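Local coordinates for Lin1840 protein (PDB 4ZOB) that probably hydrolyses terminal, non-reducing beta-D-glucosyl residues, releasing beta-D-glucose, as a family 3 glycoside hydrolase, at residues 265-270 and 296-301; 234-239 and 271-276. The protein carries 1 engineered substitution. All coordinates share one frame; numbering follows the deposited sequence.

Interaction 1 (265-270 and 296-301); sequences GVLISD and AGVDLE. With LGC (D-glucono-1,5-lactone), chain C.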
ATOM      1  N   GLY A 265      26.035  -8.501  18.868  1.00 37.44           N
ATOM      2  CA  GLY A 265      27.075  -8.201  17.868  1.00 30.66           C
ATOM      3  C   GLY A 265      27.103  -6.728  17.482  1.00 31.44           C
ATOM      4  O   GLY A 265      26.450  -5.896  18.102  1.00 31.84           O
ATOM      5  N   VAL A 266      27.878  -6.386  16.460  1.00 32.73           N
ATOM      6  CA  VAL A 266      27.922  -4.995  16.020  1.00 31.87           C
ATOM      7  C   VAL A 266      26.616  -4.675  15.281  1.00 28.79           C
ATOM      8  O   VAL A 266      26.120  -5.486  14.483  1.00 22.19           O
ATOM      9  CB  VAL A 266      29.126  -4.702  15.109  1.00 32.35           C
ATOM     10  CG1 VAL A 266      29.094  -3.261  14.629  1.00 31.76           C
ATOM     11  CG2 VAL A 266      30.424  -4.979  15.861  1.00 33.67           C
ATOM     12  N   LEU A 267      26.058  -3.507  15.591  1.00 26.89           N
ATOM     13  CA  LEU A 267      24.924  -2.984  14.870  1.00 27.38           C
ATOM     14  C   LEU A 267      25.455  -1.818  14.071  1.00 23.92           C
ATOM     15  O   LEU A 267      25.795  -0.778  14.657  1.00 21.30           O
ATOM     16  CB  LEU A 267      23.783  -2.516  15.817  1.00 29.36           C
ATOM     17  CG  LEU A 267      22.635  -1.775  15.082  1.00 29.40           C
ATOM     18  CD1 LEU A 267      22.081  -2.659  13.964  1.00 29.94           C
ATOM     19  CD2 LEU A 267      21.504  -1.319  15.988  1.00 29.22           C
ATOM     20  N   ILE A 268      25.511  -1.998  12.751  1.00 23.14           N
ATOM     21  CA  ILE A 268      26.044  -0.979  11.861  1.00 27.49           C
ATOM     22  C   ILE A 268      24.902  -0.151  11.277  1.00 26.05           C
ATOM     23  O   ILE A 268      23.854  -0.678  10.964  1.00 31.62           O
ATOM     24  CB  ILE A 268      26.945  -1.587  10.745  1.00 29.79           C
ATOM     25  CG1 ILE A 268      27.698  -0.484  10.006  1.00 35.81           C
ATOM     26  CG2 ILE A 268      26.164  -2.432   9.747  1.00 27.49           C
ATOM     27  CD1 ILE A 268      28.691  -0.989   8.964  1.00 42.14           C
ATOM     28  N   SER A 269      25.094   1.135  11.109  1.00 23.87           N
ATOM     29  CA  SER A 269      24.160   1.937  10.361  1.00 23.40           C
ATOM     30  C   SER A 269      24.254   1.690   8.865  1.00 23.53           C
ATOM     31  O   SER A 269      25.259   1.253   8.360  1.00 25.01           O
ATOM     32  CB  SER A 269      24.391   3.400  10.663  1.00 23.57           C
ATOM     33  OG  SER A 269      25.425   3.921   9.891  1.00 24.13           O
ATOM     34  N   ASP A 270      23.184   1.964   8.153  1.00 24.31           N
ATOM     35  CA  ASP A 270      23.234   1.986   6.717  1.00 23.05           C
ATOM     36  C   ASP A 270      23.852   3.324   6.362  1.00 25.06           C
ATOM     37  O   ASP A 270      24.073   4.163   7.226  1.00 24.42           O
ATOM     38  CB  ASP A 270      21.860   1.764   6.079  1.00 24.01           C
ATOM     39  CG  ASP A 270      21.950   1.212   4.654  1.00 26.20           C
ATOM     40  OD1 ASP A 270      22.980   1.368   4.011  1.00 29.31           O
ATOM     41  OD2 ASP A 270      21.008   0.637   4.153  1.00 20.03           O
ATOM     42  N   ALA A 296      20.175   4.170  21.056  1.00 33.45           N
ATOM     43  CA  ALA A 296      19.563   3.032  20.386  1.00 28.87           C
ATOM     44  C   ALA A 296      20.472   1.820  20.197  1.00 22.99           C
ATOM     45  O   ALA A 296      19.988   0.773  19.866  1.00 21.15           O
ATOM     46  CB  ALA A 296      19.015   3.480  19.044  1.00 34.02           C
ATOM     47  N   GLY A 297      21.774   1.955  20.400  1.00 22.12           N
ATOM     48  CA  GLY A 297      22.683   0.824  20.309  1.00 22.08           C
ATOM     49  C   GLY A 297      23.347   0.659  18.949  1.00 22.96           C
ATOM     50  O   GLY A 297      23.877  -0.419  18.630  1.00 21.15           O
ATOM     51  N   VAL A 298      23.339   1.719  18.146  1.00 20.87           N
ATOM     52  CA  VAL A 298      24.045   1.673  16.888  1.00 25.17           C
ATOM     53  C   VAL A 298      25.526   1.824  17.244  1.00 25.91           C
ATOM     54  O   VAL A 298      25.919   2.855  17.785  1.00 21.52           O
ATOM     55  CB  VAL A 298      23.575   2.774  15.904  1.00 26.14           C
ATOM     56  CG1 VAL A 298      24.335   2.688  14.604  1.00 24.94           C
ATOM     57  CG2 VAL A 298      22.093   2.608  15.590  1.00 25.69           C
ATOM     58  N   ASP A 299      26.320   0.793  16.914  1.00 28.55           N
ATOM     59  CA  ASP A 299      27.747   0.695  17.287  1.00 30.95           C
ATOM     60  C   ASP A 299      28.704   1.295  16.276  1.00 35.33           C
ATOM     61  O   ASP A 299      29.803   1.699  16.657  1.00 36.12           O
ATOM     62  CB  ASP A 299      28.140  -0.771  17.496  1.00 33.45           C
ATOM     63  CG  ASP A 299      27.284  -1.450  18.560  1.00 31.47           C
ATOM     64  OD1 ASP A 299      26.897  -0.699  19.497  1.00 29.10           O
ATOM     65  OD2 ASP A 299      26.988  -2.691  18.462  1.00 24.07           O
ATOM     66  N   LEU A 300      28.292   1.365  15.007  1.00 32.88           N
ATOM     67  CA  LEU A 300      29.201   1.735  13.905  1.00 28.66           C
ATOM     68  C   LEU A 300      28.545   2.653  12.858  1.00 27.49           C
ATOM     69  O   LEU A 300      27.726   2.247  12.076  1.00 27.23           O
ATOM     70  CB  LEU A 300      29.744   0.443  13.260  1.00 26.33           C
ATOM     71  CG  LEU A 300      30.756   0.445  12.121  1.00 25.00           C
ATOM     72  CD1 LEU A 300      32.008   1.160  12.564  1.00 22.91           C
ATOM     73  CD2 LEU A 300      31.099  -0.958  11.670  1.00 24.90           C
ATOM     74  N   GLU A 301      28.944   3.902  12.837  1.00 27.46           N
ATOM     75  CA  GLU A 301      28.424   4.851  11.868  1.00 25.81           C
ATOM     76  C   GLU A 301      29.146   4.776  10.494  1.00 30.46           C
ATOM     77  O   GLU A 301      30.385   4.944  10.410  1.00 31.26           O
ATOM     78  CB  GLU A 301      28.544   6.245  12.462  1.00 24.31           C
ATOM     79  CG  GLU A 301      27.916   7.322  11.599  1.00 24.78           C
ATOM     80  CD  GLU A 301      27.825   8.639  12.317  1.00 21.64           C
ATOM     81  OE1 GLU A 301      28.167   8.726  13.513  1.00 23.37           O
ATOM     82  OE2 GLU A 301      27.433   9.587  11.666  1.00 19.92           O
TER
HETATM   83  C1  LGC C 801      23.559   1.377   0.948  1.00 25.06           C
HETATM   84  C2  LGC C 801      22.656   0.178   0.996  1.00 23.79           C
HETATM   85  O5  LGC C 801      24.994   1.216   1.045  1.00 24.94           O
HETATM   86  O1  LGC C 801      23.110   2.521   0.803  1.00 22.09           O
HETATM   87  O2  LGC C 801      21.515   0.544   1.740  1.00 25.20           O
HETATM   88  C3  LGC C 801      23.226  -1.021   1.738  1.00 24.09           C
HETATM   89  O3  LGC C 801      22.397  -2.196   1.485  1.00 22.27           O
HETATM   90  C4  LGC C 801      24.732  -1.152   1.392  1.00 20.47           C
HETATM   91  O4  LGC C 801      25.327  -2.249   2.082  1.00 14.52           O
HETATM   92  C5  LGC C 801      25.447   0.115   1.810  1.00 20.33           C
HETATM   93  C6  LGC C 801      26.973   0.033   1.619  1.00 18.29           C
HETATM   94  O6  LGC C 801      27.306  -0.616   0.397  1.00 12.66           O

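Interaction 2 (234-239 and 271-276); sequences VMTAFN and WGAVAE. With LGC (D-glucono-1,5-lactone), chain C.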
ATOM      1  N   VAL A 234      24.452  -6.972  12.337  1.00 25.76           N
ATOM      2  CA  VAL A 234      23.220  -6.447  11.777  1.00 23.98           C
ATOM      3  C   VAL A 234      23.412  -5.012  11.314  1.00 23.77           C
ATOM      4  O   VAL A 234      24.143  -4.243  11.922  1.00 19.29           O
ATOM      5  CB  VAL A 234      22.073  -6.523  12.789  1.00 23.99           C
ATOM      6  CG1 VAL A 234      20.817  -5.885  12.238  1.00 23.51           C
ATOM      7  CG2 VAL A 234      21.768  -7.975  13.121  1.00 25.03           C
ATOM      8  N   MET A 235      22.736  -4.671  10.218  1.00 25.53           N
ATOM      9  CA  MET A 235      22.695  -3.304   9.710  1.00 22.88           C
ATOM     10  C   MET A 235      21.295  -2.721   9.872  1.00 22.09           C
ATOM     11  O   MET A 235      20.288  -3.413   9.630  1.00 19.90           O
ATOM     12  CB  MET A 235      23.099  -3.284   8.249  1.00 22.54           C
ATOM     13  CG  MET A 235      23.158  -1.888   7.642  1.00 25.74           C
ATOM     14  SD  MET A 235      23.257  -1.928   5.839  1.00 27.46           S
ATOM     15  CE  MET A 235      24.952  -2.468   5.658  1.00 26.48           C
ATOM     16  N   THR A 236      21.240  -1.448  10.268  1.00 19.26           N
ATOM     17  CA  THR A 236      19.985  -0.705  10.338  1.00 20.49           C
ATOM     18  C   THR A 236      19.353  -0.421   8.952  1.00 22.89           C
ATOM     19  O   THR A 236      20.002  -0.552   7.886  1.00 20.71           O
ATOM     20  CB  THR A 236      20.155   0.652  11.056  1.00 22.86           C
ATOM     21  OG1 THR A 236      20.777   1.629  10.186  1.00 21.95           O
ATOM     22  CG2 THR A 236      20.947   0.496  12.395  1.00 22.69           C
ATOM     23  N   ALA A 237      18.080   0.001   8.997  1.00 20.47           N
ATOM     24  CA  ALA A 237      17.310   0.326   7.812  1.00 19.55           C
ATOM     25  C   ALA A 237      17.139   1.831   7.584  1.00 18.24           C
ATOM     26  O   ALA A 237      17.022   2.618   8.533  1.00 20.35           O
ATOM     27  CB  ALA A 237      15.927  -0.353   7.898  1.00 20.67           C
ATOM     28  N   PHE A 238      17.064   2.235   6.321  1.00 14.52           N
ATOM     29  CA  PHE A 238      16.770   3.642   6.017  1.00 17.76           C
ATOM     30  C   PHE A 238      15.367   4.150   6.441  1.00 20.78           C
ATOM     31  O   PHE A 238      15.168   5.372   6.686  1.00 23.99           O
ATOM     32  CB  PHE A 238      16.926   3.882   4.522  1.00 18.30           C
ATOM     33  CG  PHE A 238      18.349   3.962   4.067  1.00 18.15           C
ATOM     34  CD1 PHE A 238      19.254   4.783   4.719  1.00 20.52           C
ATOM     35  CD2 PHE A 238      18.776   3.230   2.967  1.00 19.48           C
ATOM     36  CE1 PHE A 238      20.566   4.893   4.278  1.00 24.31           C
ATOM     37  CE2 PHE A 238      20.078   3.307   2.532  1.00 21.48           C
ATOM     38  CZ  PHE A 238      20.986   4.146   3.192  1.00 24.00           C
ATOM     39  N   ASN A 239      14.393   3.243   6.491  1.00 18.79           N
ATOM     40  CA  ASN A 239      13.007   3.627   6.709  1.00 18.91           C
ATOM     41  C   ASN A 239      12.652   3.966   8.162  1.00 18.75           C
ATOM     42  O   ASN A 239      13.311   3.531   9.104  1.00 19.14           O
ATOM     43  CB  ASN A 239      12.071   2.521   6.210  1.00 18.85           C
ATOM     44  CG  ASN A 239      12.366   1.165   6.830  1.00 18.29           C
ATOM     45  OD1 ASN A 239      13.358   0.513   6.483  1.00 17.95           O
ATOM     46  ND2 ASN A 239      11.511   0.730   7.745  1.00 19.43           N
ATOM     47  N   TRP A 271      24.133   3.522   5.092  1.00 23.55           N
ATOM     48  CA  TRP A 271      24.938   4.619   4.673  1.00 23.89           C
ATOM     49  C   TRP A 271      24.293   5.941   4.950  1.00 23.32           C
ATOM     50  O   TRP A 271      23.388   6.350   4.281  1.00 26.27           O
ATOM     51  CB  TRP A 271      25.174   4.476   3.188  1.00 23.37           C
ATOM     52  CG  TRP A 271      26.102   5.467   2.688  1.00 23.85           C
ATOM     53  CD1 TRP A 271      25.905   6.818   2.602  1.00 27.88           C
ATOM     54  CD2 TRP A 271      27.426   5.245   2.230  1.00 27.26           C
ATOM     55  NE1 TRP A 271      27.000   7.424   2.112  1.00 28.88           N
ATOM     56  CE2 TRP A 271      27.951   6.512   1.869  1.00 30.39           C
ATOM     57  CE3 TRP A 271      28.208   4.135   2.075  1.00 32.45           C
ATOM     58  CZ2 TRP A 271      29.212   6.667   1.373  1.00 31.56           C
ATOM     59  CZ3 TRP A 271      29.475   4.295   1.579  1.00 32.47           C
ATOM     60  CH2 TRP A 271      29.964   5.542   1.233  1.00 31.95           C
ATOM     61  N   GLY A 272      24.822   6.618   5.937  1.00 24.91           N
ATOM     62  CA  GLY A 272      24.355   7.903   6.366  1.00 23.20           C
ATOM     63  C   GLY A 272      23.056   7.868   7.127  1.00 23.36           C
ATOM     64  O   GLY A 272      22.453   8.882   7.357  1.00 21.96           O
ATOM     65  N   ALA A 273      22.614   6.700   7.532  1.00 22.91           N
ATOM     66  CA  ALA A 273      21.291   6.653   8.155  1.00 25.62           C
ATOM     67  C   ALA A 273      21.330   7.388   9.499  1.00 26.00           C
ATOM     68  O   ALA A 273      20.315   7.876   9.970  1.00 24.85           O
ATOM     69  CB  ALA A 273      20.795   5.216   8.294  1.00 25.47           C
ATOM     70  N   VAL A 274      22.514   7.491  10.096  1.00 29.95           N
ATOM     71  CA  VAL A 274      22.672   8.268  11.344  1.00 30.51           C
ATOM     72  C   VAL A 274      22.451   9.776  11.133  1.00 26.23           C
ATOM     73  O   VAL A 274      21.539  10.328  11.699  1.00 30.53           O
ATOM     74  CB  VAL A 274      24.007   7.950  12.067  1.00 29.52           C
ATOM     75  CG1 VAL A 274      24.244   8.895  13.238  1.00 29.49           C
ATOM     76  CG2 VAL A 274      23.987   6.506  12.555  1.00 29.99           C
ATOM     77  N   ALA A 275      23.241  10.439  10.309  1.00 23.38           N
ATOM     78  CA  ALA A 275      22.959  11.850  10.007  1.00 23.51           C
ATOM     79  C   ALA A 275      21.572  12.059   9.373  1.00 24.92           C
ATOM     80  O   ALA A 275      20.984  13.125   9.520  1.00 24.11           O
ATOM     81  CB  ALA A 275      24.022  12.424   9.108  1.00 22.51           C
ATOM     82  N   GLU A 276      21.062  11.046   8.676  1.00 26.16           N
ATOM     83  CA  GLU A 276      19.804  11.179   7.924  1.00 25.69           C
ATOM     84  C   GLU A 276      18.538  11.205   8.809  1.00 26.78           C
ATOM     85  O   GLU A 276      17.476  11.701   8.361  1.00 21.47           O
ATOM     86  CB  GLU A 276      19.680  10.101   6.838  1.00 25.27           C
ATOM     87  CG  GLU A 276      20.392  10.489   5.561  1.00 25.47           C
ATOM     88  CD  GLU A 276      20.587   9.332   4.623  1.00 30.61           C
ATOM     89  OE1 GLU A 276      19.839   8.324   4.723  1.00 30.65           O
ATOM     90  OE2 GLU A 276      21.511   9.429   3.786  1.00 37.29           O
TER
HETATM   91  C1  LGC C 801      23.559   1.377   0.948  1.00 25.06           C
HETATM   92  C2  LGC C 801      22.656   0.178   0.996  1.00 23.79           C
HETATM   93  O5  LGC C 801      24.994   1.216   1.045  1.00 24.94           O
HETATM   94  O1  LGC C 801      23.110   2.521   0.803  1.00 22.09           O
HETATM   95  O2  LGC C 801      21.515   0.544   1.740  1.00 25.20           O
HETATM   96  C3  LGC C 801      23.226  -1.021   1.738  1.00 24.09           C
HETATM   97  O3  LGC C 801      22.397  -2.196   1.485  1.00 22.27           O
HETATM   98  C4  LGC C 801      24.732  -1.152   1.392  1.00 20.47           C
HETATM   99  O4  LGC C 801      25.327  -2.249   2.082  1.00 14.52           O
HETATM  100  C5  LGC C 801      25.447   0.115   1.810  1.00 20.33           C
HETATM  101  C6  LGC C 801      26.973   0.033   1.619  1.00 18.29           C
HETATM  102  O6  LGC C 801      27.306  -0.616   0.397  1.00 12.66           O
HETATM  103  O   HOH W   1      17.573   7.572   6.131  1.00 29.33           O

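Interaction 1 (265-270 and 296-301)
Ile268 and Leu300 meet at the closure of the N-terminal TIM-type barrel. One backbone bridge, between these two residues, joins the seventh strand, 266-268, to the residues just before the eighth, 301-302. The side chains of Ile268 and Leu300 lie side by side and point the same way. Ile268 CG1 stands opposite its backbone N (chi1 -169°), which brings CD1 within 3.6 Å of Leu300 CD2. Val266 comes at an angle, and its CG1 branch touches the CB atoms of Asp299 and Leu300. Leu267 turns to other partners: its CB lies 3.5 Å from Gly297 O, and its CD2 reaches Val298 CG2. Gly297 closes helix 286-295 in a Schellman motif.

Polar bonds fix the backbones. Ser269 N donates to Leu300 O at 3.0 Å. Leu267 O accepts Asp299 N at 2.8 Å, and more weakly Leu300 N. The Asp299 carboxylate folds back to Leu267, whose N donates to OD2 at 3.1 Å from above the carboxylate plane. Salt bridges run from Asp299 OD1 to Arg331 and from OD2 to Arg258, so the buried negative charge is probably compensated. Beyond the strand, the Asp270 carboxylate meets O2 of the bound gluconolactone. Next to it, Ser269 OG receives Met302 N and donates to Asp270 O at 3.0 Å, with the donor tilted 35° from the carbonyl plane.

Interaction 2 (234-239 and 271-276)
The Phe238 ring presents its edge to the backbone of Trp271: CE1 lies 3.2 Å from Trp271 O, near the ring plane. The gluconolactone O1 is also at the edge and in plane, 3.6 Å from CZ. The ligand's O2 comes closer, 3.2 Å from Phe238 CE2, but obliquely. Ala273 CB and Glu276 OE1 are oblique too, the latter at 3.5 Å from CE1. The Glu276 carboxylate is turned 30° from the ring plane. Tyr205 meets the same ring edge-to-face. The Trp271 indole leads away from Phe238, with CG trans to the backbone N (chi1 -174°). Its CB stays behind, 4.2 Å from Phe238 CZ, while the indole edge is turned to C6 of the gluconolactone. Ala273, in the short, weakly bonded helix about 273-276, fills in beside Phe238 CD1 at 3.9 Å.

Water 1 donates to Glu276 OE1 at 2.8 Å and weakly to Phe238 O. Glu276 OE2 forms a salt bridge with Arg572 of the second subunit, which also packs on Phe238 and Trp271. The contact thus lines a ligand pocket at the subunit interface. Two oxygens, Trp271 O and gluconolactone O1, lie at the ring edge, consistent with weak C-H...O attraction.

Interactions 1 and 2 have centres 9 Å apart and belong to the same barrel domain. Along the chain their segments alternate: 234-239, 265-270, 271-276, 296-301. Segments 265-270 and 271-276 are continuous, so one passage of chain serves both contacts. Strands 233-236 and 266-268 are parallel neighbours. Ile268 N lies 2.8 Å from Val234 O, and Ile268 O lies 2.8 Å from Thr236 N, both probable hydrogen bonds. Interaction 1 joins the seventh strand to the approach to the eighth, and interaction 2 joins the end of the sixth to the loop and helix after the seventh. Both reach the bound gluconolactone, where Asp270 packs on Phe238, so barrel closure and ligand pocket are directly connected.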